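Local coordinates for heme-binding protein A / AI-2 binding protein A (Helicobacter pylori SS1, PDB 6OFQ) that binds peptides such as STSA in the periplasm and probably hands them to an ABC transporter for uptake, at residues S42-A47 / F214-W219; K106-K111 / K207-G212; M335-P340 / K486-I491. One frame throughout, in Å; residues are numbered along the deposited sequence.

Interaction 1 (S42-A47 / F214-W219); sequences SSMDPA and FKFFLW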
ATOM      1  N   SER A  42       9.399   4.121  -6.975  1.00  5.75           N
ATOM      2  CA  SER A  42      10.691   3.480  -6.850  1.00  6.18           C
ATOM      3  C   SER A  42      10.928   2.407  -7.918  1.00  6.71           C
ATOM      4  O   SER A  42      12.070   1.943  -8.057  1.00  8.06           O
ATOM      5  CB  SER A  42      10.842   2.878  -5.438  1.00  7.21           C
ATOM      6  OG  SER A  42      10.980   3.905  -4.457  1.00  8.68           O
ATOM      7  N   SER A  43       9.914   2.045  -8.689  1.00  5.78           N
ATOM      8  CA  SER A  43      10.079   1.012  -9.718  1.00  5.57           C
ATOM      9  C   SER A  43       8.872   1.160 -10.655  1.00  5.77           C
ATOM     10  O   SER A  43       7.800   1.693 -10.238  1.00  6.14           O
ATOM     11  CB  SER A  43      10.136  -0.392  -9.110  1.00  5.86           C
ATOM     12  OG  SER A  43      10.464  -1.372 -10.125  1.00  5.88           O
ATOM     13  N   MET A  44       8.990   0.554 -11.834  1.00  5.47           N
ATOM     14  CA  MET A  44       7.879   0.290 -12.721  1.00  5.19           C
ATOM     15  C   MET A  44       7.473  -1.208 -12.756  1.00  5.02           C
ATOM     16  O   MET A  44       6.589  -1.545 -13.523  1.00  5.01           O
ATOM     17  CB  MET A  44       8.177   0.795 -14.139  1.00  6.02           C
ATOM     18  CG  MET A  44       8.239   2.314 -14.140  1.00  6.73           C
ATOM     19  SD  MET A  44       6.634   3.102 -13.906  1.00  7.75           S
ATOM     20  CE  MET A  44       7.191   4.715 -13.366  1.00  8.01           C
ATOM     21  N   ASP A  45       8.095  -2.019 -11.935  1.00  4.83           N
ATOM     22  CA  ASP A  45       7.652  -3.420 -11.721  1.00  4.77           C
ATOM     23  C   ASP A  45       7.033  -3.476 -10.317  1.00  4.26           C
ATOM     24  O   ASP A  45       7.749  -3.443  -9.322  1.00  4.42           O
ATOM     25  CB  ASP A  45       8.825  -4.407 -11.847  1.00  4.86           C
ATOM     26  CG  ASP A  45       8.435  -5.845 -11.627  1.00  5.58           C
ATOM     27  OD1 ASP A  45       7.302  -6.154 -11.186  1.00  4.66           O
ATOM     28  OD2 ASP A  45       9.228  -6.751 -11.986  1.00  5.68           O
ATOM     29  N   PRO A  46       5.705  -3.563 -10.238  1.00  4.10           N
ATOM     30  CA  PRO A  46       5.041  -3.462  -8.932  1.00  4.44           C
ATOM     31  C   PRO A  46       5.317  -4.603  -7.992  1.00  4.33           C
ATOM     32  O   PRO A  46       5.095  -4.454  -6.784  1.00  5.10           O
ATOM     33  CB  PRO A  46       3.566  -3.383  -9.270  1.00  4.48           C
ATOM     34  CG  PRO A  46       3.518  -4.126 -10.523  1.00  4.64           C
ATOM     35  CD  PRO A  46       4.731  -3.791 -11.309  1.00  4.52           C
ATOM     36  N   ALA A  47       5.800  -5.750  -8.506  1.00  3.91           N
ATOM     37  CA  ALA A  47       6.209  -6.831  -7.651  1.00  4.08           C
ATOM     38  C   ALA A  47       7.466  -6.563  -6.865  1.00  3.91           C
ATOM     39  O   ALA A  47       7.676  -7.222  -5.867  1.00  4.14           O
ATOM     40  CB  ALA A  47       6.319  -8.171  -8.359  1.00  4.09           C
ATOM     41  N   PHE A 214      -3.811   3.011 -19.386  1.00  4.88           N
ATOM     42  CA  PHE A 214      -2.727   3.915 -19.778  1.00  5.33           C
ATOM     43  C   PHE A 214      -1.444   3.183 -20.055  1.00  6.16           C
ATOM     44  O   PHE A 214      -1.207   2.133 -19.486  1.00  5.99           O
ATOM     45  CB  PHE A 214      -2.501   4.984 -18.687  1.00  5.28           C
ATOM     46  CG  PHE A 214      -3.690   5.862 -18.438  1.00  5.02           C
ATOM     47  CD1 PHE A 214      -4.627   5.492 -17.485  1.00  5.20           C
ATOM     48  CD2 PHE A 214      -3.889   7.046 -19.141  1.00  5.12           C
ATOM     49  CE1 PHE A 214      -5.728   6.278 -17.268  1.00  5.80           C
ATOM     50  CE2 PHE A 214      -4.981   7.860 -18.923  1.00  5.48           C
ATOM     51  CZ  PHE A 214      -5.904   7.457 -17.975  1.00  5.44           C
ATOM     52  N   LYS A 215      -0.619   3.791 -20.909  1.00  6.92           N
ATOM     53  CA  LYS A 215       0.692   3.237 -21.169  1.00  7.95           C
ATOM     54  C   LYS A 215       1.766   4.228 -20.777  1.00  6.98           C
ATOM     55  O   LYS A 215       1.497   5.438 -20.690  1.00  6.42           O
ATOM     56  CB  LYS A 215       0.847   2.803 -22.619  1.00 10.76           C
ATOM     57  CG  LYS A 215       0.701   3.956 -23.583  1.00 12.30           C
ATOM     58  CD  LYS A 215       0.564   3.402 -24.997  1.00 18.37           C
ATOM     59  CE  LYS A 215       0.240   4.560 -25.928  1.00 20.81           C
ATOM     60  NZ  LYS A 215       0.238   3.912 -27.260  1.00 26.96           N
ATOM     61  N   PHE A 216       2.950   3.719 -20.488  1.00  7.30           N
ATOM     62  CA  PHE A 216       4.096   4.546 -20.099  1.00  7.28           C
ATOM     63  C   PHE A 216       4.655   5.358 -21.276  1.00  7.19           C
ATOM     64  O   PHE A 216       4.767   4.789 -22.365  1.00  8.64           O
ATOM     65  CB  PHE A 216       5.175   3.600 -19.596  1.00  7.33           C
ATOM     66  CG  PHE A 216       6.455   4.217 -19.175  1.00  7.17           C
ATOM     67  CD1 PHE A 216       7.451   4.511 -20.089  1.00  7.63           C
ATOM     68  CD2 PHE A 216       6.730   4.418 -17.839  1.00  7.58           C
ATOM     69  CE1 PHE A 216       8.678   5.052 -19.689  1.00  7.90           C
ATOM     70  CE2 PHE A 216       7.971   4.882 -17.423  1.00  8.57           C
ATOM     71  CZ  PHE A 216       8.920   5.192 -18.343  1.00  7.93           C
ATOM     72  N   PHE A 217       4.971   6.617 -20.981  1.00  6.61           N
ATOM     73  CA  PHE A 217       5.745   7.446 -21.938  1.00  8.12           C
ATOM     74  C   PHE A 217       7.095   7.837 -21.418  1.00  9.03           C
ATOM     75  O   PHE A 217       8.090   7.734 -22.158  1.00 11.15           O
ATOM     76  CB  PHE A 217       4.933   8.625 -22.439  1.00  9.27           C
ATOM     77  CG  PHE A 217       5.649   9.480 -23.436  1.00  9.97           C
ATOM     78  CD1 PHE A 217       5.836   9.001 -24.718  1.00 11.91           C
ATOM     79  CD2 PHE A 217       6.140  10.699 -23.060  1.00 11.08           C
ATOM     80  CE1 PHE A 217       6.533   9.760 -25.639  1.00 13.56           C
ATOM     81  CE2 PHE A 217       6.849  11.454 -23.979  1.00 12.08           C
ATOM     82  CZ  PHE A 217       6.983  10.995 -25.265  1.00 14.58           C
ATOM     83  N   LEU A 218       7.206   8.356 -20.212  1.00  8.64           N
ATOM     84  CA  LEU A 218       8.457   8.834 -19.681  1.00 10.29           C
ATOM     85  C   LEU A 218       8.485   8.762 -18.170  1.00  8.65           C
ATOM     86  O   LEU A 218       7.424   8.925 -17.540  1.00  6.65           O
ATOM     87  CB  LEU A 218       8.541  10.308 -20.135  1.00 14.31           C
ATOM     88  CG  LEU A 218       9.557  11.291 -19.646  1.00 17.89           C
ATOM     89  CD1 LEU A 218       9.415  12.443 -20.619  1.00 17.05           C
ATOM     90  CD2 LEU A 218       9.126  11.815 -18.291  1.00 16.25           C
ATOM     91  N   TRP A 219       9.669   8.564 -17.619  1.00  8.22           N
ATOM     92  CA  TRP A 219       9.899   8.671 -16.189  1.00  7.63           C
ATOM     93  C   TRP A 219      11.167   9.481 -15.949  1.00  8.71           C
ATOM     94  O   TRP A 219      12.272   9.005 -16.230  1.00  9.97           O
ATOM     95  CB  TRP A 219      10.011   7.283 -15.579  1.00  7.29           C
ATOM     96  CG  TRP A 219      10.299   7.201 -14.080  1.00  7.57           C
ATOM     97  CD1 TRP A 219      10.105   8.215 -13.132  1.00  7.03           C
ATOM     98  CD2 TRP A 219      10.703   6.057 -13.365  1.00  7.49           C
ATOM     99  NE1 TRP A 219      10.423   7.739 -11.896  1.00  7.44           N
ATOM    100  CE2 TRP A 219      10.759   6.403 -12.007  1.00  7.35           C
ATOM    101  CE3 TRP A 219      10.988   4.727 -13.751  1.00  7.09           C
ATOM    102  CZ2 TRP A 219      11.065   5.458 -11.022  1.00  7.78           C
ATOM    103  CZ3 TRP A 219      11.323   3.817 -12.761  1.00  7.43           C
ATOM    104  CH2 TRP A 219      11.423   4.187 -11.443  1.00  7.68           C
TER

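Interaction 2 (K106-K111 / K207-G212); sequences KYWNKK and KPVGTG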
ATOM      1  N   LYS A 106       7.723   3.189 -27.754  1.00 14.25           N
ATOM      2  CA  LYS A 106       8.936   3.312 -28.590  1.00 15.59           C
ATOM      3  C   LYS A 106       9.960   2.213 -28.333  1.00 15.28           C
ATOM      4  O   LYS A 106      10.799   1.883 -29.193  1.00 14.82           O
ATOM      5  CB  LYS A 106       9.516   4.724 -28.414  1.00 19.16           C
ATOM      6  CG  LYS A 106      10.387   4.925 -27.202  1.00 21.41           C
ATOM      7  CD  LYS A 106      10.953   6.353 -27.195  1.00 29.42           C
ATOM      8  CE  LYS A 106      11.551   6.740 -25.853  1.00 33.24           C
ATOM      9  NZ  LYS A 106      12.511   7.885 -25.937  1.00 33.96           N
ATOM     10  N   TYR A 107       9.938   1.585 -27.157  1.00 11.71           N
ATOM     11  CA  TYR A 107      10.899   0.594 -26.726  1.00 11.98           C
ATOM     12  C   TYR A 107      10.421  -0.872 -26.912  1.00 11.97           C
ATOM     13  O   TYR A 107      11.169  -1.817 -26.632  1.00 13.50           O
ATOM     14  CB  TYR A 107      11.388   0.837 -25.308  1.00 11.86           C
ATOM     15  CG  TYR A 107      10.254   1.031 -24.314  1.00 11.78           C
ATOM     16  CD1 TYR A 107       9.646  -0.069 -23.718  1.00 11.14           C
ATOM     17  CD2 TYR A 107       9.849   2.298 -23.957  1.00 11.48           C
ATOM     18  CE1 TYR A 107       8.617   0.114 -22.830  1.00 10.56           C
ATOM     19  CE2 TYR A 107       8.881   2.479 -23.002  1.00 11.01           C
ATOM     20  CZ  TYR A 107       8.230   1.383 -22.456  1.00  9.58           C
ATOM     21  OH  TYR A 107       7.216   1.609 -21.545  1.00  7.90           O
ATOM     22  N   TRP A 108       9.144  -1.016 -27.189  1.00 11.09           N
ATOM     23  CA  TRP A 108       8.497  -2.300 -27.420  1.00 12.23           C
ATOM     24  C   TRP A 108       7.463  -2.126 -28.528  1.00 13.38           C
ATOM     25  O   TRP A 108       6.309  -1.716 -28.350  1.00 13.76           O
ATOM     26  CB  TRP A 108       7.938  -2.874 -26.099  1.00 11.55           C
ATOM     27  CG  TRP A 108       7.210  -4.165 -26.315  1.00  9.75           C
ATOM     28  CD1 TRP A 108       5.904  -4.429 -26.130  1.00  9.65           C
ATOM     29  CD2 TRP A 108       7.781  -5.419 -26.724  1.00  9.95           C
ATOM     30  NE1 TRP A 108       5.593  -5.739 -26.395  1.00  8.70           N
ATOM     31  CE2 TRP A 108       6.740  -6.375 -26.736  1.00 10.56           C
ATOM     32  CE3 TRP A 108       9.065  -5.815 -27.089  1.00 12.24           C
ATOM     33  CZ2 TRP A 108       6.967  -7.689 -27.112  1.00 10.73           C
ATOM     34  CZ3 TRP A 108       9.286  -7.094 -27.491  1.00 11.85           C
ATOM     35  CH2 TRP A 108       8.241  -8.023 -27.461  1.00 11.97           C
ATOM     36  N   ASN A 109       7.881  -2.432 -29.761  1.00 17.66           N
ATOM     37  CA  ASN A 109       6.970  -2.191 -30.867  1.00 21.89           C
ATOM     38  C   ASN A 109       6.111  -3.359 -31.332  1.00 22.78           C
ATOM     39  O   ASN A 109       5.207  -3.152 -32.136  1.00 26.81           O
ATOM     40  CB  ASN A 109       7.750  -1.566 -32.055  1.00 30.79           C
ATOM     41  CG  ASN A 109       6.921  -1.437 -33.333  1.00 40.11           C
ATOM     42  OD1 ASN A 109       7.177  -2.154 -34.316  1.00 54.60           O
ATOM     43  ND2 ASN A 109       5.924  -0.540 -33.334  1.00 39.48           N
ATOM     44  N   LYS A 110       6.387  -4.560 -30.825  1.00 19.24           N
ATOM     45  CA  LYS A 110       5.693  -5.758 -31.258  1.00 20.52           C
ATOM     46  C   LYS A 110       4.311  -5.790 -30.614  1.00 21.38           C
ATOM     47  O   LYS A 110       4.180  -5.374 -29.459  1.00 18.73           O
ATOM     48  CB  LYS A 110       6.548  -6.953 -30.843  1.00 23.22           C
ATOM     49  CG  LYS A 110       6.131  -8.282 -31.450  1.00 25.81           C
ATOM     50  CD  LYS A 110       7.032  -9.372 -30.891  1.00 28.15           C
ATOM     51  CE  LYS A 110       6.786 -10.733 -31.527  1.00 36.57           C
ATOM     52  NZ  LYS A 110       7.586 -10.855 -32.772  1.00 42.15           N
ATOM     53  N   LYS A 111       3.301  -6.176 -31.388  1.00 20.62           N
ATOM     54  CA  LYS A 111       1.937  -6.307 -30.882  1.00 24.30           C
ATOM     55  C   LYS A 111       1.683  -7.761 -30.463  1.00 21.04           C
ATOM     56  O   LYS A 111       1.694  -8.708 -31.253  1.00 21.91           O
ATOM     57  CB  LYS A 111       0.846  -5.821 -31.838  1.00 30.88           C
ATOM     58  CG  LYS A 111      -0.524  -5.818 -31.171  1.00 37.83           C
ATOM     59  CD  LYS A 111      -1.587  -4.903 -31.776  1.00 45.05           C
ATOM     60  CE  LYS A 111      -2.260  -4.068 -30.696  1.00 51.23           C
ATOM     61  NZ  LYS A 111      -3.702  -3.754 -30.889  1.00 53.81           N
ATOM     62  N   LYS A 207      11.038   0.445 -17.974  1.00  7.14           N
ATOM     63  CA  LYS A 207      10.345   0.794 -19.211  1.00  7.78           C
ATOM     64  C   LYS A 207       9.238  -0.254 -19.367  1.00  7.75           C
ATOM     65  O   LYS A 207       9.436  -1.300 -19.982  1.00  7.35           O
ATOM     66  CB  LYS A 207      11.349   0.812 -20.382  1.00  9.76           C
ATOM     67  CG  LYS A 207      12.315   1.988 -20.298  1.00 13.93           C
ATOM     68  CD  LYS A 207      13.374   1.874 -21.384  1.00 19.53           C
ATOM     69  CE  LYS A 207      14.376   3.000 -21.154  1.00 30.68           C
ATOM     70  NZ  LYS A 207      15.634   2.924 -21.965  1.00 37.59           N
ATOM     71  N   PRO A 208       8.087  -0.056 -18.707  1.00  5.91           N
ATOM     72  CA  PRO A 208       7.169  -1.147 -18.497  1.00  6.60           C
ATOM     73  C   PRO A 208       6.246  -1.387 -19.659  1.00  6.39           C
ATOM     74  O   PRO A 208       5.931  -0.490 -20.411  1.00  6.89           O
ATOM     75  CB  PRO A 208       6.407  -0.674 -17.253  1.00  6.33           C
ATOM     76  CG  PRO A 208       6.344   0.841 -17.399  1.00  6.41           C
ATOM     77  CD  PRO A 208       7.734   1.148 -17.917  1.00  6.07           C
ATOM     78  N   VAL A 209       5.731  -2.624 -19.762  1.00  5.85           N
ATOM     79  CA  VAL A 209       4.726  -3.040 -20.695  1.00  6.03           C
ATOM     80  C   VAL A 209       3.564  -3.756 -20.009  1.00  5.78           C
ATOM     81  O   VAL A 209       3.812  -4.759 -19.370  1.00  6.94           O
ATOM     82  CB  VAL A 209       5.376  -3.929 -21.788  1.00  6.12           C
ATOM     83  CG1 VAL A 209       4.325  -4.464 -22.744  1.00  6.73           C
ATOM     84  CG2 VAL A 209       6.413  -3.124 -22.582  1.00  7.36           C
ATOM     85  N   GLY A 210       2.373  -3.206 -20.129  1.00  5.25           N
ATOM     86  CA  GLY A 210       1.183  -3.779 -19.456  1.00  4.76           C
ATOM     87  C   GLY A 210       0.027  -3.856 -20.413  1.00  5.35           C
ATOM     88  O   GLY A 210       0.161  -3.622 -21.622  1.00  6.21           O
ATOM     89  N   THR A 211      -1.151  -4.115 -19.883  1.00  5.33           N
ATOM     90  CA  THR A 211      -2.399  -4.128 -20.629  1.00  5.10           C
ATOM     91  C   THR A 211      -3.407  -3.059 -20.244  1.00  5.03           C
ATOM     92  O   THR A 211      -4.487  -3.017 -20.807  1.00  5.54           O
ATOM     93  CB  THR A 211      -3.097  -5.487 -20.486  1.00  5.28           C
ATOM     94  OG1 THR A 211      -3.373  -5.755 -19.111  1.00  5.70           O
ATOM     95  CG2 THR A 211      -2.290  -6.642 -21.030  1.00  5.60           C
ATOM     96  N   GLY A 212      -3.062  -2.229 -19.262  1.00  4.54           N
ATOM     97  CA  GLY A 212      -4.034  -1.333 -18.687  1.00  4.68           C
ATOM     98  C   GLY A 212      -4.441  -0.143 -19.501  1.00  5.01           C
ATOM     99  O   GLY A 212      -3.964   0.042 -20.634  1.00  5.06           O
TER

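Interaction 3 (M335-P340 / K486-I491); sequences MVNPFP and KAQEII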
ATOM      1  N   MET A 335      -6.250   5.847  16.575  1.00  5.34           N
ATOM      2  CA  MET A 335      -6.052   4.441  16.264  1.00  4.82           C
ATOM      3  C   MET A 335      -6.064   3.610  17.551  1.00  5.44           C
ATOM      4  O   MET A 335      -5.498   3.992  18.590  1.00  5.79           O
ATOM      5  CB  MET A 335      -4.756   4.287  15.487  1.00  5.04           C
ATOM      6  CG  MET A 335      -4.406   2.870  15.058  1.00  4.79           C
ATOM      7  SD  MET A 335      -2.858   2.907  14.117  1.00  4.59           S
ATOM      8  CE  MET A 335      -2.611   1.164  13.785  1.00  4.68           C
ATOM      9  N   VAL A 336      -6.756   2.463  17.460  1.00  5.11           N
ATOM     10  CA  VAL A 336      -6.858   1.485  18.535  1.00  5.00           C
ATOM     11  C   VAL A 336      -6.324   0.141  18.039  1.00  4.61           C
ATOM     12  O   VAL A 336      -5.350  -0.354  18.587  1.00  5.52           O
ATOM     13  CB  VAL A 336      -8.311   1.355  19.003  1.00  6.23           C
ATOM     14  CG1 VAL A 336      -8.379   0.358  20.145  1.00  7.03           C
ATOM     15  CG2 VAL A 336      -8.807   2.730  19.500  1.00  7.59           C
ATOM     16  N   ASN A 337      -6.909  -0.456  17.019  1.00  4.01           N
ATOM     17  CA  ASN A 337      -6.469  -1.724  16.410  1.00  3.78           C
ATOM     18  C   ASN A 337      -5.576  -1.479  15.209  1.00  3.27           C
ATOM     19  O   ASN A 337      -5.489  -0.364  14.663  1.00  3.67           O
ATOM     20  CB  ASN A 337      -7.690  -2.571  16.006  1.00  3.96           C
ATOM     21  CG  ASN A 337      -8.608  -2.838  17.201  1.00  4.05           C
ATOM     22  OD1 ASN A 337      -8.110  -3.408  18.190  1.00  4.44           O
ATOM     23  ND2 ASN A 337      -9.859  -2.361  17.152  1.00  4.15           N
ATOM     24  N   PRO A 338      -4.921  -2.527  14.691  1.00  3.46           N
ATOM     25  CA  PRO A 338      -3.974  -2.302  13.582  1.00  3.73           C
ATOM     26  C   PRO A 338      -4.579  -1.860  12.275  1.00  3.96           C
ATOM     27  O   PRO A 338      -3.843  -1.379  11.432  1.00  4.68           O
ATOM     28  CB  PRO A 338      -3.273  -3.626  13.393  1.00  3.90           C
ATOM     29  CG  PRO A 338      -3.402  -4.268  14.752  1.00  4.25           C
ATOM     30  CD  PRO A 338      -4.763  -3.879  15.271  1.00  4.07           C
ATOM     31  N   PHE A 339      -5.883  -1.998  12.095  1.00  4.20           N
ATOM     32  CA  PHE A 339      -6.592  -1.633  10.866  1.00  4.15           C
ATOM     33  C   PHE A 339      -7.800  -0.761  11.207  1.00  4.49           C
ATOM     34  O   PHE A 339      -8.297  -0.818  12.329  1.00  4.21           O
ATOM     35  CB  PHE A 339      -6.952  -2.874  10.056  1.00  4.12           C
ATOM     36  CG  PHE A 339      -7.895  -3.795  10.758  1.00  4.16           C
ATOM     37  CD1 PHE A 339      -7.452  -4.865  11.502  1.00  4.10           C
ATOM     38  CD2 PHE A 339      -9.257  -3.713  10.531  1.00  4.35           C
ATOM     39  CE1 PHE A 339      -8.365  -5.725  12.108  1.00  4.62           C
ATOM     40  CE2 PHE A 339     -10.168  -4.547  11.134  1.00  4.52           C
ATOM     41  CZ  PHE A 339      -9.740  -5.598  11.882  1.00  4.31           C
ATOM     42  N   PRO A 340      -8.308  -0.000  10.241  1.00  4.72           N
ATOM     43  CA  PRO A 340      -9.353   0.989  10.537  1.00  4.86           C
ATOM     44  C   PRO A 340     -10.746   0.360  10.609  1.00  5.38           C
ATOM     45  O   PRO A 340     -10.990  -0.700  10.011  1.00  4.82           O
ATOM     46  CB  PRO A 340      -9.220   1.988   9.400  1.00  4.85           C
ATOM     47  CG  PRO A 340      -8.705   1.182   8.253  1.00  5.40           C
ATOM     48  CD  PRO A 340      -7.719   0.227   8.914  1.00  4.95           C
ATOM     49  N   LYS A 486     -10.097 -11.929  18.611  1.00  5.37           N
ATOM     50  CA  LYS A 486      -9.161 -12.440  19.596  1.00  6.74           C
ATOM     51  C   LYS A 486      -7.748 -12.013  19.213  1.00  5.85           C
ATOM     52  O   LYS A 486      -6.955 -11.643  20.096  1.00  6.71           O
ATOM     53  CB  LYS A 486      -9.235 -13.981  19.737  1.00  9.18           C
ATOM     54  CG  LYS A 486     -10.551 -14.528  20.252  1.00 15.49           C
ATOM     55  CD  LYS A 486     -10.622 -16.052  20.245  1.00 22.04           C
ATOM     56  CE  LYS A 486     -12.060 -16.417  20.626  1.00 28.26           C
ATOM     57  NZ  LYS A 486     -12.320 -17.803  20.146  1.00 38.49           N
ATOM     58  N   ALA A 487      -7.400 -12.079  17.926  1.00  5.58           N
ATOM     59  CA  ALA A 487      -6.076 -11.639  17.533  1.00  5.69           C
ATOM     60  C   ALA A 487      -5.813 -10.184  17.959  1.00  5.28           C
ATOM     61  O   ALA A 487      -4.710  -9.820  18.383  1.00  5.26           O
ATOM     62  CB  ALA A 487      -5.832 -11.870  16.047  1.00  6.20           C
ATOM     63  N   GLN A 488      -6.797  -9.306  17.792  1.00  5.08           N
ATOM     64  CA  GLN A 488      -6.658  -7.902  18.160  1.00  5.31           C
ATOM     65  C   GLN A 488      -6.435  -7.751  19.634  1.00  5.47           C
ATOM     66  O   GLN A 488      -5.705  -6.864  20.050  1.00  5.89           O
ATOM     67  CB  GLN A 488      -7.858  -7.138  17.635  1.00  5.39           C
ATOM     68  CG  GLN A 488      -7.796  -6.874  16.153  1.00  4.90           C
ATOM     69  CD  GLN A 488      -9.115  -6.389  15.596  1.00  4.53           C
ATOM     70  OE1 GLN A 488      -9.419  -5.199  15.646  1.00  4.37           O
ATOM     71  NE2 GLN A 488      -9.962  -7.334  15.237  1.00  4.80           N
ATOM     72  N   GLU A 489      -7.065  -8.602  20.450  1.00  5.87           N
ATOM     73  CA  GLU A 489      -6.724  -8.577  21.864  1.00  6.84           C
ATOM     74  C   GLU A 489      -5.265  -8.840  22.194  1.00  6.71           C
ATOM     75  O   GLU A 489      -4.640  -8.224  23.067  1.00  7.28           O
ATOM     76  CB  GLU A 489      -7.591  -9.570  22.662  1.00  8.59           C
ATOM     77  CG  GLU A 489      -9.071  -9.324  22.611  1.00 11.65           C
ATOM     78  CD  GLU A 489      -9.816 -10.468  23.306  1.00 17.49           C
ATOM     79  OE1 GLU A 489      -9.316 -11.568  23.704  1.00 22.02           O
ATOM     80  OE2 GLU A 489     -11.033 -10.259  23.356  1.00 27.48           O
ATOM     81  N   ILE A 490      -4.719  -9.854  21.527  1.00  5.95           N
ATOM     82  CA  ILE A 490      -3.338 -10.308  21.788  1.00  6.06           C
ATOM     83  C   ILE A 490      -2.385  -9.178  21.402  1.00  5.70           C
ATOM     84  O   ILE A 490      -1.476  -8.847  22.180  1.00  6.14           O
ATOM     85  CB  ILE A 490      -2.997 -11.628  21.074  1.00  6.93           C
ATOM     86  CG1 ILE A 490      -3.857 -12.759  21.695  1.00  8.28           C
ATOM     87  CG2 ILE A 490      -1.511 -11.927  21.189  1.00  6.81           C
ATOM     88  CD1 ILE A 490      -3.676 -14.014  20.910  1.00  9.38           C
ATOM     89  N   ILE A 491      -2.508  -8.602  20.213  1.00  5.02           N
ATOM     90  CA  ILE A 491      -1.532  -7.594  19.811  1.00  5.01           C
ATOM     91  C   ILE A 491      -1.706  -6.330  20.668  1.00  5.71           C
ATOM     92  O   ILE A 491      -0.698  -5.705  21.015  1.00  6.33           O
ATOM     93  CB  ILE A 491      -1.611  -7.301  18.295  1.00  4.80           C
ATOM     94  CG1 ILE A 491      -0.452  -6.400  17.849  1.00  4.85           C
ATOM     95  CG2 ILE A 491      -2.943  -6.715  17.895  1.00  5.56           C
ATOM     96  CD1 ILE A 491      -0.233  -6.249  16.367  1.00  4.92           C
TER
HETATM   97  O   HOH W   1      -5.643  -4.396  18.634  1.00  5.24           O

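Interaction 1 (S42-A47 / F214-W219)
A Met-aromatic contact joins the loop that follows strand 32-37 to the edge strand 214-220 of a mixed sheet, with Met-44 meeting the rings of both Phe-216 and Trp-219. The methyl CE of Met-44 lies over one face of the indole, 4.0 Å from the centroid of the Trp-219 six-membered ring and 22° off its normal, a CH-pi contact. Further back along the chain, CG of Met-44 rests 3.7 Å from CE3 of Trp-219. The bend at chi2 (-71°) turns the thioether so that CE comes over the indole that CG already touches. Phe-216 meets the methionine differently: CE of Met-44 comes to the rim of the phenyl ring, 4.1 Å from CE2 of Phe-216, while SD stands obliquely to that ring.

The strand carries a classic beta bulge, Phe-217 and Leu-218 both facing Ile-226, between the two aromatic residues that turn to the loop. CH2 of Trp-219, at the far end of the indole, comes within 3.8 Å of N of Ser-43, and the indole NE1 is hydrogen-bonded to Asp-40. On the loop side an ST turn spans the methionine: Ser-43 OG accepts from N of Asp-45 at 3.1 Å in a nearly straight bond (167°). Asp-45 in turn forms a salt bridge with Arg-125.

Interaction 2 (K106-K111 / K207-G212)
The phenol oxygen OH of Tyr-107 donates a short hydrogen bond of 2.7 Å to the carbonyl O of Pro-208, linking the loop before helix 116-127 to the loop that leads into strand 214-220. The C=O...donor angle is 135°, and the donor is tilted 27° from the carbonyl plane. CG of Tyr-107 lies between the backbone N and the carbonyl carbon (chi1 51°), a torsion that sends the ring out across the neighbouring loop. CB of Lys-207 sits over the centre of that ring, 3.7 Å from the centroid of Tyr-107, in a CH-pi contact; beyond it the lysine chain runs away from the contact.

Both methyls of Val-209 pack on Trp-108, CG1 3.7 Å from CD1 of the indole, and CG2 also lies at the edge of the phenol, 3.9 Å from CE1 of Tyr-107. Tyr-191 of helix 189-197 packs beside this group and also bonds the carbonyl of Lys-207, so consecutive peptide carbonyls are each met by a tyrosine hydroxyl. Between two loops without regular structure, a hydroxyl bond at the tip and a methylene over one face would limit how far the Tyr-107 ring can shift or turn.

Interaction 3 (M335-P340 / K486-I491)
With CG anti to its carbonyl carbon (chi1 -76°) and the chain extended beyond it, Gln-488 reaches out from helix 477-494 to the loop after strand 332-334, where Asn-337 turns its own amide toward the helix by a similar first torsion. This is helix-to-loop packing around a buried glutamine. The two amide planes are 79° apart, and OE1 of Gln-488 lies 2.9 Å from CG of Asn-337, a close approach without a direct bond between the amides. Their polar ends are engaged by a later part of the same loop instead: Asn-337 ND2 donates to the carbonyl of Asn-347, Gln-488 OE1 accepts from the backbone N of Asn-347, and Gln-488 NE2 donates to Gly-345.

Phe-339 flanks the glutamine amide, its CE1 3.6 Å from CD of Gln-488, with ring and amide planes inclined at 44°. One turn further along the helix, CG2 of Ile-491 packs 4.0 Å from CG of Pro-338 to give the contact an apolar end. The loop and helix are also bridged by a single water, which donates to OD1 of Asn-337 at 2.7 Å and to the backbone O of Gln-488 at 2.8 Å.

Overall arrangement
Interactions 1 and 2 form one continuous patch: their centres are 11 Å apart, and 106-111/207-212 is nested within the chain loop closed by 42-47/214-219. Phe-216 of the first touches Tyr-107 and Pro-208 of the second, so this strand residue is shared, packing on both loops of interaction 2. Interaction 3 lies on the opposite side of the chain's centre, about 35 Å from interaction 1 between centres. All three are largely buried, though interactions 1 and 2 include more accessible residues. Their chemistry differs with their place in the fold: methionine against aromatic rings at a sheet edge, a tyrosine bond between loops, and buried amides with a water against a helix.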